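Local coordinates for protein glutathione S-transferase (Xanthomonas axonopodis pv. citri, PDB 6NV6) that probably conjugates glutathione to electrophilic substrates as a theta class glutathione transferase, and may act as a dehalogenase, at residues R9-N14 with V116-E121; C21-G26 with Y198-M203; I71-A76 with L93-M98; T134-L139 with Y170-M175; A146-P151 with L182-A187. All blocks are in the same frame, centred on the assembly; numbering follows the deposited sequence.

Contact 1: residues R9-N14 with V116-E121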
# COMPACT_ATOMS: atom_id res chain seq x y z
N ARG A 9 5.00 -7.74 10.95
CA ARG A 9 6.23 -7.03 10.64
C ARG A 9 5.94 -5.71 9.92
O ARG A 9 5.16 -5.67 8.97
CB ARG A 9 7.15 -7.91 9.80
N ARG A 10 6.58 -4.64 10.39
CA ARG A 10 6.34 -3.29 9.87
C ARG A 10 7.02 -3.05 8.53
O ARG A 10 6.77 -2.01 7.91
CB ARG A 10 6.80 -2.27 10.92
CG ARG A 10 6.25 -2.62 12.29
CD ARG A 10 6.65 -1.69 13.43
NE ARG A 10 6.01 -2.13 14.67
CZ ARG A 10 6.63 -2.33 15.82
NH1 ARG A 10 7.93 -2.12 15.93
NH2 ARG A 10 5.94 -2.75 16.88
N ASN A 11 7.85 -3.98 8.07
CA ASN A 11 8.49 -3.89 6.76
C ASN A 11 7.72 -4.64 5.68
O ASN A 11 8.24 -4.85 4.58
CB ASN A 11 9.93 -4.41 6.84
CG ASN A 11 10.00 -5.92 6.99
OD1 ASN A 11 9.08 -6.55 7.52
ND2 ASN A 11 11.10 -6.52 6.53
N SER A 12 6.49 -5.06 5.97
CA SER A 12 5.59 -5.63 4.98
C SER A 12 4.63 -4.56 4.45
O SER A 12 4.13 -3.73 5.22
CB SER A 12 4.80 -6.79 5.59
OG SER A 12 3.53 -6.96 4.96
N SER A 13 4.40 -4.59 3.14
CA SER A 13 3.53 -3.60 2.51
C SER A 13 2.08 -3.78 2.94
O SER A 13 1.33 -2.80 3.06
CB SER A 13 3.66 -3.69 0.98
OG SER A 13 4.87 -3.11 0.52
N ASN A 14 1.67 -5.02 3.17
CA ASN A 14 0.32 -5.28 3.65
C ASN A 14 0.13 -4.74 5.06
O ASN A 14 -0.92 -4.15 5.36
CB ASN A 14 0.05 -6.78 3.59
CG ASN A 14 -0.23 -7.27 2.18
OD1 ASN A 14 -0.63 -6.49 1.32
ND2 ASN A 14 -0.03 -8.56 1.95
N VAL A 116 15.81 -8.44 -5.32
CA VAL A 116 16.66 -7.26 -5.32
C VAL A 116 17.07 -6.86 -3.92
O VAL A 116 18.21 -6.48 -3.69
CB VAL A 116 15.95 -6.09 -6.05
CG1 VAL A 116 16.78 -4.82 -5.98
CG2 VAL A 116 15.65 -6.48 -7.48
N VAL A 117 16.15 -6.97 -2.96
CA VAL A 117 16.42 -6.54 -1.60
C VAL A 117 16.73 -7.72 -0.68
O VAL A 117 17.37 -7.53 0.37
CB VAL A 117 15.21 -5.75 -1.07
CG1 VAL A 117 15.50 -5.09 0.28
CG2 VAL A 117 14.78 -4.74 -2.12
N ARG A 118 16.34 -8.94 -1.06
CA ARG A 118 16.33 -10.05 -0.13
C ARG A 118 17.05 -11.30 -0.62
O ARG A 118 17.31 -12.19 0.20
CB ARG A 118 14.88 -10.41 0.23
CG ARG A 118 14.29 -9.45 1.25
CD ARG A 118 12.83 -9.73 1.58
NE ARG A 118 12.27 -8.68 2.43
CZ ARG A 118 10.97 -8.43 2.59
NH1 ARG A 118 10.07 -9.18 1.96
NH2 ARG A 118 10.57 -7.44 3.39
N THR A 119 17.39 -11.41 -1.90
CA THR A 119 18.15 -12.59 -2.27
C THR A 119 19.60 -12.24 -2.56
O THR A 119 19.90 -11.16 -3.09
CB THR A 119 17.54 -13.29 -3.49
OG1 THR A 119 17.72 -12.47 -4.65
CG2 THR A 119 16.06 -13.56 -3.28
N PRO A 120 20.54 -13.13 -2.21
CA PRO A 120 21.95 -12.90 -2.55
C PRO A 120 22.18 -13.05 -4.05
O PRO A 120 21.55 -13.87 -4.72
CB PRO A 120 22.69 -13.98 -1.76
CG PRO A 120 21.73 -14.43 -0.70
CD PRO A 120 20.37 -14.29 -1.32
N GLU A 121 23.12 -12.24 -4.56
CA GLU A 121 23.35 -12.19 -6.01
C GLU A 121 23.67 -13.57 -6.57
O GLU A 121 23.32 -13.86 -7.72
CB GLU A 121 24.47 -11.20 -6.32
CG GLU A 121 25.18 -11.45 -7.64
CD GLU A 121 24.33 -11.08 -8.85
OE1 GLU A 121 23.63 -10.05 -8.78
OE2 GLU A 121 24.37 -11.81 -9.86
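Arg118 reaches across to Asn11 and is the one residue of 116-121 that meets segment 9-14. Just before it, Val116 and Val117 lie near the end of helix 88-118, where the backbone opens into a wider pi-type turn. Val117 stays within the helical domain, where it packs on Met175. At Arg118 the side chain leaves with CG beside the backbone N (chi1 -78°) and then runs extended from CG to NE. That full length is needed, since even the nearest CA atoms, those of Asn11 and Val117, are 11.8 Å apart.

The NH2 end of the guanidinium leads. Arg118 NH2 comes to 3.9 Å from Asn11 CG, with the amide and guanidinium planes turned 52° from each other. Asn11 O lies in the guanidinium plane at its edge, 3.7 Å from Arg118 NH2. After Arg118, Thr119 turns back to touch Trp114, and the chain leads away from segment 9-14.

Opposite, Asn11 sits in a type I beta turn from Arg9 to Ser12. Ser12 is the N-cap of helix 13-25: its OG is hydrogen-bonded to Val15 N and accepts a weak bond from Asn14 N at 3.2 Å. In theta class transferases this junction of first strand and first helix usually carries the active-site serine.

The main polar partner of Arg118 is the C-terminal carboxylate of Thr207, and Trp114 adds a cation-pi contact. With only 70 Å² buried, the approach to Asn11 is therefore a light, secondary touch between the two domains, probably governed by the charge pair with the chain terminus.

Contact 2: residues C21-G26 with Y198-M203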
# COMPACT_ATOMS: atom_id res chain seq x y z
N CYS A 21 -3.52 3.20 7.65
CA CYS A 21 -4.95 3.45 7.85
C CYS A 21 -5.27 3.74 9.31
O CYS A 21 -5.98 4.71 9.63
CB CYS A 21 -5.76 2.25 7.35
SG CYS A 21 -7.48 2.66 7.18
N ALA A 22 -4.76 2.91 10.22
CA ALA A 22 -4.87 3.22 11.64
C ALA A 22 -4.43 4.65 11.91
O ALA A 22 -5.18 5.44 12.50
CB ALA A 22 -4.03 2.23 12.45
N GLU A 23 -3.23 5.00 11.45
CA GLU A 23 -2.69 6.34 11.69
C GLU A 23 -3.59 7.43 11.11
O GLU A 23 -3.86 8.43 11.78
CB GLU A 23 -1.28 6.43 11.12
CG GLU A 23 -0.26 5.62 11.90
CD GLU A 23 0.24 6.34 13.15
OE1 GLU A 23 0.33 7.59 13.12
OE2 GLU A 23 0.54 5.65 14.16
N GLU A 24 -4.07 7.24 9.88
CA GLU A 24 -4.99 8.23 9.29
C GLU A 24 -6.21 8.47 10.16
O GLU A 24 -6.79 9.56 10.15
CB GLU A 24 -5.45 7.78 7.89
CG GLU A 24 -4.39 7.82 6.79
CD GLU A 24 -3.99 9.23 6.36
OE1 GLU A 24 -4.64 10.21 6.79
OE2 GLU A 24 -3.02 9.36 5.59
N ALA A 25 -6.64 7.46 10.91
CA ALA A 25 -7.84 7.53 11.73
C ALA A 25 -7.59 8.11 13.11
O ALA A 25 -8.55 8.52 13.77
CB ALA A 25 -8.46 6.14 11.88
N GLY A 26 -6.35 8.14 13.56
CA GLY A 26 -6.01 8.71 14.85
C GLY A 26 -6.34 7.85 16.04
O GLY A 26 -6.17 8.32 17.18
N TYR A 198 1.18 8.79 6.58
CA TYR A 198 1.96 8.02 5.63
C TYR A 198 3.42 7.91 6.07
O TYR A 198 4.05 6.85 5.90
CB TYR A 198 1.86 8.67 4.25
CG TYR A 198 2.52 7.91 3.14
CD1 TYR A 198 1.87 6.84 2.52
CD2 TYR A 198 3.78 8.28 2.67
CE1 TYR A 198 2.46 6.16 1.47
CE2 TYR A 198 4.38 7.60 1.64
CZ TYR A 198 3.72 6.54 1.04
OH TYR A 198 4.32 5.86 -0.01
N GLN A 199 3.98 8.98 6.63
CA GLN A 199 5.36 8.94 7.11
C GLN A 199 5.52 7.93 8.25
O GLN A 199 6.50 7.18 8.29
CB GLN A 199 5.79 10.32 7.58
CG GLN A 199 5.92 11.36 6.50
CD GLN A 199 5.88 12.76 7.07
OE1 GLN A 199 6.00 12.94 8.28
NE2 GLN A 199 5.71 13.76 6.21
N ARG A 200 4.57 7.91 9.18
CA ARG A 200 4.67 7.00 10.32
C ARG A 200 4.20 5.60 9.97
O ARG A 200 4.72 4.61 10.51
CB ARG A 200 3.88 7.55 11.50
CG ARG A 200 4.40 8.87 12.03
CD ARG A 200 3.57 9.33 13.22
NE ARG A 200 2.16 9.41 12.86
CZ ARG A 200 1.52 10.54 12.61
NH1 ARG A 200 0.27 10.52 12.15
NH2 ARG A 200 2.17 11.70 12.73
N GLY A 201 3.21 5.48 9.09
CA GLY A 201 2.63 4.18 8.79
C GLY A 201 3.34 3.39 7.71
O GLY A 201 3.36 2.16 7.76
N VAL A 202 3.91 4.07 6.72
CA VAL A 202 4.42 3.42 5.52
C VAL A 202 5.93 3.52 5.41
O VAL A 202 6.60 2.54 5.08
CB VAL A 202 3.73 3.99 4.25
CG1 VAL A 202 4.24 3.31 2.99
CG2 VAL A 202 2.24 3.83 4.37
N MET A 203 6.50 4.69 5.69
CA MET A 203 7.91 4.91 5.35
C MET A 203 8.79 4.37 6.48
O MET A 203 9.39 5.10 7.26
CB MET A 203 8.18 6.38 5.07
CG MET A 203 7.28 6.94 3.97
SD MET A 203 7.36 8.72 3.76
CE MET A 203 8.97 8.83 2.97
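The guanidinium of Arg200 receives Glu23 OE1 at its edge, 16° out of plane at the NE bond, while the Glu23 carboxylate is approached from above its own plane. A second flat group, the ring of Tyr198, has Val202 CB over the rim of one face, and Trp20 meets it edge-to-face.

The salt bridge uses a single carboxylate oxygen. Arg200 NE donates to Glu23 OE1 at 2.6 Å with an angle of 153°, and Arg200 NH1 adds a weak bond to Glu23 OE1 at 3.1 Å. A bend at chi3 (-56°) folds the end of the arginine round so that both nitrogens face OE1. The other oxygen, OE2, accepts from the hydroxyl of Tyr29. The two carboxylate oxygens thus have separate partners, Arg200 and Tyr29, which probably limits the rotation of the group.

The backbones come close at Gly201: its CA is 6.4 Å from that of Glu23, and Glu23 CG lies 4.5 Å from Gly201 N. Glu24 turns its carboxylate toward the start of 198-203 but is held by Arg195 and Trp20.

The contact ties the C-terminal turn of helix 13-25, in the thioredoxin-like domain, to the short helix 196-201 near the chain end. Tyr29 brings in strand 29-32, Cys21 packs on Val72 and Leu75 of helix 68-79, and Tyr198 is lodged against helices 163-174 and 183-193.

Contact 3: residues I71-A76 with L93-M98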
# COMPACT_ATOMS: atom_id res chain seq x y z
N ILE A 71 -9.13 -4.99 6.10
CA ILE A 71 -8.73 -4.23 7.28
C ILE A 71 -8.81 -2.74 7.00
O ILE A 71 -9.27 -1.95 7.83
CB ILE A 71 -7.31 -4.64 7.74
CG1 ILE A 71 -7.31 -6.10 8.21
CG2 ILE A 71 -6.82 -3.74 8.85
CD1 ILE A 71 -5.93 -6.69 8.33
N VAL A 72 -8.38 -2.32 5.80
CA VAL A 72 -8.40 -0.90 5.48
C VAL A 72 -9.83 -0.41 5.40
O VAL A 72 -10.22 0.54 6.09
CB VAL A 72 -7.64 -0.63 4.16
CG1 VAL A 72 -7.93 0.79 3.65
CG2 VAL A 72 -6.14 -0.87 4.33
N ARG A 73 -10.64 -1.06 4.56
CA ARG A 73 -12.02 -0.64 4.37
C ARG A 73 -12.75 -0.58 5.70
O ARG A 73 -13.53 0.35 5.95
CB ARG A 73 -12.73 -1.56 3.39
CG ARG A 73 -12.37 -1.26 1.93
CD ARG A 73 -13.29 -2.00 0.97
NE ARG A 73 -13.00 -3.43 0.99
CZ ARG A 73 -12.14 -4.02 0.16
NH1 ARG A 73 -11.51 -3.31 -0.77
NH2 ARG A 73 -11.91 -5.33 0.25
N TYR A 74 -12.48 -1.54 6.57
CA TYR A 74 -13.09 -1.53 7.89
C TYR A 74 -12.65 -0.30 8.69
O TYR A 74 -13.48 0.50 9.14
CB TYR A 74 -12.76 -2.81 8.64
CG TYR A 74 -13.14 -2.69 10.08
CD1 TYR A 74 -14.48 -2.59 10.44
CD2 TYR A 74 -12.18 -2.63 11.08
CE1 TYR A 74 -14.85 -2.46 11.76
CE2 TYR A 74 -12.54 -2.50 12.40
CZ TYR A 74 -13.87 -2.42 12.73
OH TYR A 74 -14.23 -2.29 14.05
N LEU A 75 -11.33 -0.14 8.87
CA LEU A 75 -10.82 0.94 9.71
C LEU A 75 -11.33 2.30 9.25
O LEU A 75 -11.65 3.16 10.08
CB LEU A 75 -9.29 0.91 9.74
CG LEU A 75 -8.76 -0.07 10.78
CD1 LEU A 75 -7.27 -0.33 10.60
CD2 LEU A 75 -9.07 0.41 12.20
N ALA A 76 -11.43 2.52 7.94
CA ALA A 76 -11.88 3.83 7.48
C ALA A 76 -13.39 4.00 7.70
O ALA A 76 -13.83 5.01 8.25
CB ALA A 76 -11.50 4.06 6.02
N LEU A 93 -14.46 4.26 -7.46
CA LEU A 93 -13.27 4.76 -8.15
C LEU A 93 -11.99 4.24 -7.49
O LEU A 93 -11.12 3.70 -8.17
CB LEU A 93 -13.26 6.28 -8.18
CG LEU A 93 -14.41 6.95 -8.92
CD1 LEU A 93 -14.52 8.40 -8.47
CD2 LEU A 93 -14.21 6.84 -10.43
N GLY A 94 -11.87 4.41 -6.18
CA GLY A 94 -10.69 3.93 -5.50
C GLY A 94 -10.78 2.46 -5.16
O GLY A 94 -9.76 1.80 -4.94
N ASP A 95 -12.01 1.94 -5.09
CA ASP A 95 -12.20 0.53 -4.80
C ASP A 95 -11.48 -0.34 -5.81
O ASP A 95 -10.84 -1.33 -5.45
CB ASP A 95 -13.69 0.20 -4.77
CG ASP A 95 -14.02 -0.88 -3.77
OD1 ASP A 95 -13.08 -1.46 -3.17
OD2 ASP A 95 -15.21 -1.16 -3.59
N ARG A 96 -11.56 0.03 -7.09
CA ARG A 96 -10.95 -0.77 -8.15
C ARG A 96 -9.44 -0.82 -8.04
O ARG A 96 -8.82 -1.80 -8.49
CB ARG A 96 -11.35 -0.19 -9.51
CG ARG A 96 -10.66 1.12 -9.78
CD ARG A 96 -10.87 1.58 -11.16
NE ARG A 96 -12.21 2.12 -11.30
CZ ARG A 96 -12.46 3.37 -11.66
NH1 ARG A 96 -11.46 4.20 -11.90
NH2 ARG A 96 -13.71 3.78 -11.77
N TRP A 97 -8.81 0.21 -7.46
CA TRP A 97 -7.37 0.20 -7.34
C TRP A 97 -6.95 -0.61 -6.13
O TRP A 97 -5.84 -1.15 -6.10
CB TRP A 97 -6.82 1.62 -7.27
CG TRP A 97 -6.93 2.28 -8.60
CD1 TRP A 97 -7.83 3.23 -8.97
CD2 TRP A 97 -6.15 2.00 -9.77
NE1 TRP A 97 -7.65 3.57 -10.29
CE2 TRP A 97 -6.62 2.82 -10.80
CE3 TRP A 97 -5.09 1.12 -10.03
CZ2 TRP A 97 -6.06 2.81 -12.08
CZ3 TRP A 97 -4.54 1.10 -11.30
CH2 TRP A 97 -5.03 1.94 -12.31
N MET A 98 -7.85 -0.75 -5.16
CA MET A 98 -7.59 -1.67 -4.06
C MET A 98 -7.54 -3.10 -4.56
O MET A 98 -6.58 -3.84 -4.28
CB MET A 98 -8.65 -1.50 -2.98
CG MET A 98 -8.77 -0.08 -2.44
SD MET A 98 -9.95 0.04 -1.08
CE MET A 98 -8.93 -0.62 0.26
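Arg73 and Met98 are each extended through chi2 and then bent at chi3, and those bends bring their ends together: -71° in Arg73 turns the guanidinium toward helix 88-118, and 79° in Met98 swings its methyl back toward Val72. The two side chains run antiparallel past one another. As a result Met98 SD comes within 3.7 Å of Arg73 NH1, and Met98 CE lies 3.9 Å from Arg73 CG, against the aliphatic part of the arginine.

The same methyl completes the apolar half of the contact. Met98 CE meets Val72 CG1 at 3.8 Å, a buried touch beneath the charged layer. On the outer side, Asp95 pairs with the arginine in a salt bridge, its side chain roughly perpendicular to that of Arg73. The bridge is long, with Asp95 OD1 3.4 Å from Arg73 NH1, and includes no hydrogen bond, so it is probably mainly electrostatic.

The local helix axes stay 12.5 Å apart at closest approach and run roughly antiparallel, at 147°. Long side chains rather than close backbones bridge this interval. Helix 68-79 closes the thioredoxin-like domain; on its inner side Val72 and Leu75 touch helix 13-25, and Ile71 and Tyr74 reach strand 63-65. Met160 touches Arg73, and on the far side of helix 88-118 Trp97 packs on helix 126-146.

Contact 4: residues T134-L139 with Y170-M175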
# COMPACT_ATOMS: atom_id res chain seq x y z
N THR A 134 10.28 -5.15 -15.59
CA THR A 134 9.68 -4.60 -16.79
C THR A 134 8.16 -4.63 -16.71
O THR A 134 7.48 -3.70 -17.16
CB THR A 134 10.17 -5.37 -18.02
OG1 THR A 134 11.56 -5.09 -18.24
CG2 THR A 134 9.37 -4.99 -19.26
N GLN A 135 7.59 -5.69 -16.12
CA GLN A 135 6.14 -5.78 -16.05
C GLN A 135 5.58 -4.92 -14.93
O GLN A 135 4.53 -4.28 -15.09
CB GLN A 135 5.71 -7.23 -15.87
CG GLN A 135 4.25 -7.42 -16.17
CD GLN A 135 3.73 -8.74 -15.70
OE1 GLN A 135 2.55 -8.87 -15.35
NE2 GLN A 135 4.61 -9.75 -15.67
N SER A 136 6.24 -4.93 -13.77
CA SER A 136 5.93 -3.95 -12.73
C SER A 136 5.76 -2.56 -13.34
O SER A 136 4.74 -1.89 -13.14
CB SER A 136 7.05 -3.94 -11.69
OG SER A 136 6.99 -5.09 -10.86
N GLY A 137 6.75 -2.16 -14.15
CA GLY A 137 6.75 -0.84 -14.74
C GLY A 137 5.55 -0.59 -15.64
O GLY A 137 4.91 0.47 -15.56
N GLU A 138 5.23 -1.54 -16.51
CA GLU A 138 4.13 -1.29 -17.45
C GLU A 138 2.78 -1.45 -16.77
O GLU A 138 1.81 -0.82 -17.20
CB GLU A 138 4.22 -2.20 -18.68
CG GLU A 138 5.34 -1.81 -19.68
CD GLU A 138 5.59 -0.28 -19.81
OE1 GLU A 138 4.72 0.42 -20.37
OE2 GLU A 138 6.67 0.21 -19.39
N LEU A 139 2.70 -2.25 -15.72
CA LEU A 139 1.51 -2.23 -14.88
C LEU A 139 1.34 -0.87 -14.23
O LEU A 139 0.26 -0.26 -14.29
CB LEU A 139 1.58 -3.33 -13.83
CG LEU A 139 1.36 -4.76 -14.36
CD1 LEU A 139 1.60 -5.81 -13.27
CD2 LEU A 139 -0.03 -4.88 -14.96
N TYR A 170 5.84 3.11 -2.03
CA TYR A 170 7.03 3.45 -1.26
C TYR A 170 8.18 2.52 -1.62
O TYR A 170 9.30 2.97 -1.92
CB TYR A 170 6.71 3.39 0.23
CG TYR A 170 7.94 3.54 1.10
CD1 TYR A 170 8.66 4.73 1.10
CD2 TYR A 170 8.38 2.50 1.92
CE1 TYR A 170 9.77 4.88 1.89
CE2 TYR A 170 9.49 2.64 2.71
CZ TYR A 170 10.18 3.84 2.69
OH TYR A 170 11.29 3.99 3.48
N ALA A 171 7.93 1.21 -1.61
CA ALA A 171 8.98 0.27 -2.00
C ALA A 171 9.43 0.52 -3.43
O ALA A 171 10.63 0.55 -3.71
CB ALA A 171 8.47 -1.17 -1.84
N TRP A 172 8.48 0.74 -4.34
CA TRP A 172 8.82 0.98 -5.74
C TRP A 172 9.83 2.12 -5.90
O TRP A 172 10.81 1.99 -6.64
CB TRP A 172 7.56 1.30 -6.53
CG TRP A 172 7.79 1.72 -7.95
CD1 TRP A 172 7.69 2.99 -8.48
CD2 TRP A 172 8.17 0.87 -9.05
NE1 TRP A 172 7.98 2.98 -9.82
CE2 TRP A 172 8.27 1.69 -10.20
CE3 TRP A 172 8.42 -0.49 -9.18
CZ2 TRP A 172 8.61 1.18 -11.45
CZ3 TRP A 172 8.76 -0.99 -10.42
CH2 TRP A 172 8.85 -0.16 -11.54
N PHE A 173 9.63 3.23 -5.21
CA PHE A 173 10.44 4.41 -5.46
C PHE A 173 11.74 4.43 -4.67
O PHE A 173 12.70 5.07 -5.10
CB PHE A 173 9.63 5.67 -5.17
CG PHE A 173 8.73 6.10 -6.30
CD1 PHE A 173 9.27 6.50 -7.52
CD2 PHE A 173 7.34 6.07 -6.16
CE1 PHE A 173 8.44 6.89 -8.56
CE2 PHE A 173 6.52 6.46 -7.20
CZ PHE A 173 7.07 6.86 -8.40
N GLU A 174 11.80 3.73 -3.54
CA GLU A 174 12.99 3.77 -2.70
C GLU A 174 13.84 2.52 -2.84
O GLU A 174 14.96 2.50 -2.33
CB GLU A 174 12.59 4.00 -1.24
CG GLU A 174 11.64 5.19 -1.07
CD GLU A 174 12.21 6.52 -1.59
OE1 GLU A 174 13.45 6.69 -1.53
OE2 GLU A 174 11.43 7.40 -2.05
N MET A 175 13.33 1.49 -3.52
CA MET A 175 14.10 0.35 -3.99
C MET A 175 15.30 0.78 -4.83
O MET A 175 15.20 1.74 -5.60
CB MET A 175 13.24 -0.58 -4.86
CG MET A 175 12.71 -1.78 -4.16
SD MET A 175 12.17 -2.98 -5.38
CE MET A 175 11.43 -1.90 -6.58
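Trp172 carries the whole contact, inserting the six-membered end of its indole against Ser136 and Gly137. This is van der Waals contact, without hydrogen bonds. Ser136 CB stands 3.6 Å from Trp172 CZ3, while Gly137 CA and Gly137 N each come to 3.9 Å from Trp172 CH2. Both residues approach obliquely to the indole plane. The tryptophan gets there because its CG is anti to the backbone N (chi1 173°), which throws the ring out from helix 163-174. Small residues receive it: Ser136 offers a methylene, and Gly137 offers bare backbone, so the end of the ring can rest on the helix itself although the nearest CA atoms, of Ser136 and Trp172, are 9.0 Å apart.

There is also an aromatic contact within the tryptophan's own helix. Trp172 CD1 lies over the centre of the Phe173 ring, 3.7 Å above its plane.

Hydrogen bonds cross nowhere between the two segments, and the polar groups look elsewhere. Ser136 meets the indole with its CB, not its OG; the hydroxyl bonds to Ala132 O, one turn earlier in its helix. Arg179 donates to the carbonyls of Trp172 and Met175, fastening the C-terminal end of helix 163-174.

This buried joint lies inside the all-helical domain, between helix 126-146 and helix 163-174. Leu133 and Leu140 of the former also touch Trp172, as does Pro180 from the loop beyond. Ala171 and Met175 pack on Phe109 of helix 88-118, while Phe173 turns to helix 183-193.

Contact 5: residues A146-P151 with L182-A187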
# COMPACT_ATOMS: atom_id res chain seq x y z
N ALA A 146 -4.09 6.77 -14.82
CA ALA A 146 -5.24 7.19 -14.04
C ALA A 146 -4.93 8.42 -13.21
O ALA A 146 -5.81 9.27 -12.99
CB ALA A 146 -5.72 6.04 -13.14
N LEU A 147 -3.68 8.55 -12.77
CA LEU A 147 -3.27 9.71 -11.99
C LEU A 147 -2.90 10.90 -12.85
O LEU A 147 -2.51 11.94 -12.32
CB LEU A 147 -2.10 9.32 -11.08
CG LEU A 147 -2.52 8.33 -9.97
CD1 LEU A 147 -1.29 7.68 -9.36
CD2 LEU A 147 -3.40 9.02 -8.90
N ALA A 148 -3.01 10.76 -14.17
CA ALA A 148 -3.03 11.90 -15.07
C ALA A 148 -4.43 12.45 -15.26
O ALA A 148 -4.58 13.57 -15.76
CB ALA A 148 -2.44 11.52 -16.43
N GLN A 149 -5.46 11.72 -14.84
CA GLN A 149 -6.85 12.16 -14.95
C GLN A 149 -7.36 12.76 -13.65
O GLN A 149 -8.12 13.74 -13.69
CB GLN A 149 -7.76 10.99 -15.35
CG GLN A 149 -7.56 10.46 -16.78
CD GLN A 149 -7.46 11.57 -17.83
OE1 GLN A 149 -8.33 12.43 -17.92
NE2 GLN A 149 -6.40 11.54 -18.63
N GLN A 150 -6.99 12.20 -12.51
CA GLN A 150 -7.34 12.70 -11.19
C GLN A 150 -6.10 12.63 -10.31
O GLN A 150 -5.21 11.82 -10.56
CB GLN A 150 -8.48 11.89 -10.55
CG GLN A 150 -9.71 11.76 -11.43
CD GLN A 150 -10.66 12.94 -11.28
OE1 GLN A 150 -10.55 13.71 -10.32
NE2 GLN A 150 -11.60 13.09 -12.21
N PRO A 151 -6.03 13.47 -9.28
CA PRO A 151 -4.81 13.49 -8.46
C PRO A 151 -4.69 12.31 -7.50
O PRO A 151 -3.59 12.09 -6.96
CB PRO A 151 -4.91 14.82 -7.71
CG PRO A 151 -6.36 15.13 -7.64
CD PRO A 151 -7.05 14.40 -8.76
N LEU A 182 7.49 7.81 -14.84
CA LEU A 182 6.04 7.81 -14.63
C LEU A 182 5.67 9.00 -13.76
O LEU A 182 5.54 8.88 -12.54
CB LEU A 182 5.57 6.50 -14.00
CG LEU A 182 5.82 5.22 -14.79
CD1 LEU A 182 5.66 4.02 -13.87
CD2 LEU A 182 4.89 5.13 -16.01
N PRO A 183 5.46 10.17 -14.37
CA PRO A 183 5.51 11.42 -13.61
C PRO A 183 4.24 11.72 -12.83
O PRO A 183 4.30 12.42 -11.81
CB PRO A 183 5.75 12.48 -14.69
CG PRO A 183 5.93 11.70 -15.99
CD PRO A 183 5.19 10.43 -15.79
N HIS A 184 3.09 11.23 -13.30
CA HIS A 184 1.88 11.41 -12.50
C HIS A 184 1.91 10.49 -11.29
O HIS A 184 1.62 10.91 -10.16
CB HIS A 184 0.64 11.18 -13.36
CG HIS A 184 0.65 11.97 -14.63
ND1 HIS A 184 -0.03 13.16 -14.77
CD2 HIS A 184 1.30 11.76 -15.81
CE1 HIS A 184 0.19 13.65 -15.98
NE2 HIS A 184 0.99 12.82 -16.63
N LEU A 185 2.31 9.23 -11.50
CA LEU A 185 2.56 8.33 -10.38
C LEU A 185 3.49 8.96 -9.36
O LEU A 185 3.25 8.88 -8.15
CB LEU A 185 3.15 7.02 -10.91
CG LEU A 185 3.32 5.92 -9.87
CD1 LEU A 185 1.96 5.28 -9.52
CD2 LEU A 185 4.33 4.89 -10.35
N GLN A 186 4.56 9.62 -9.83
CA GLN A 186 5.56 10.17 -8.92
C GLN A 186 5.03 11.38 -8.15
O GLN A 186 5.29 11.52 -6.95
CB GLN A 186 6.81 10.55 -9.71
CG GLN A 186 7.85 11.27 -8.87
CD GLN A 186 9.16 11.45 -9.61
OE1 GLN A 186 9.45 10.71 -10.56
NE2 GLN A 186 9.95 12.44 -9.20
N ALA A 187 4.31 12.27 -8.83
CA ALA A 187 3.74 13.43 -8.15
C ALA A 187 2.72 13.01 -7.10
O ALA A 187 2.58 13.67 -6.06
CB ALA A 187 3.11 14.39 -9.16
O HOH W 1 -0.63 12.61 -10.20
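Ala148 rests its methyl on the face of the His184 imidazole. The CB of Ala148 is 3.4 Å from the centroid of the His184 ring and only 12° off the ring normal, a CH-pi contact placed almost over the centre. His184 CG stands beside its backbone N (chi1 -51°), which lays the imidazole against Ala148. Next to it, Leu147 O comes to 3.4 Å from His184 CB. Deeper in, the Leu147 and Leu185 side chains meet through their CD1 methyls, 4.0 Å apart.

A water links the two backbones, donating to Leu147 O at 2.9 Å and to His184 O at 2.8 Å.

Further out, Asp144 positions the helical partner: its OD2 accepts from Leu185 N, and more weakly from His184 N, at the start of helix 183-193. Pro151 O is bonded to Arg191, a further tie between loop and helix, while Ile169 and Phe173 cover Leu185 from helix 163-174.

The chemistry is layered, with leucine packing inside, a shared water between carbonyls, and a methyl-on-imidazole contact at the more exposed side. No direct hydrogen bond joins 146-151 to 182-187; the two segments meet through apolar contact, CH-pi and water.

Contacts 1 and 2 tie the thioredoxin-like domain to the helical domain and the C-terminal end of the chain, contact 1 from the turn leading into helix 13-25, contact 2 from its last turn, with centres 20 Å apart. Contact 3 joins helix 68-79 to helix 88-118 and touches contact 2 through Cys21 and Leu75. Contacts 4 and 5 lie wholly in the helical domain, 14 Å apart, and meet where Phe173 packs on Leu185 and Gln186. Along the chain, contact 2 encloses contacts 3, 4 and 5; contact 1 crosses contact 2 and encloses contact 3; contacts 4 and 5 interlock. Helix 88-118 runs from contact 3 to contact 1, 24 Å away, taking part in two of the junctions.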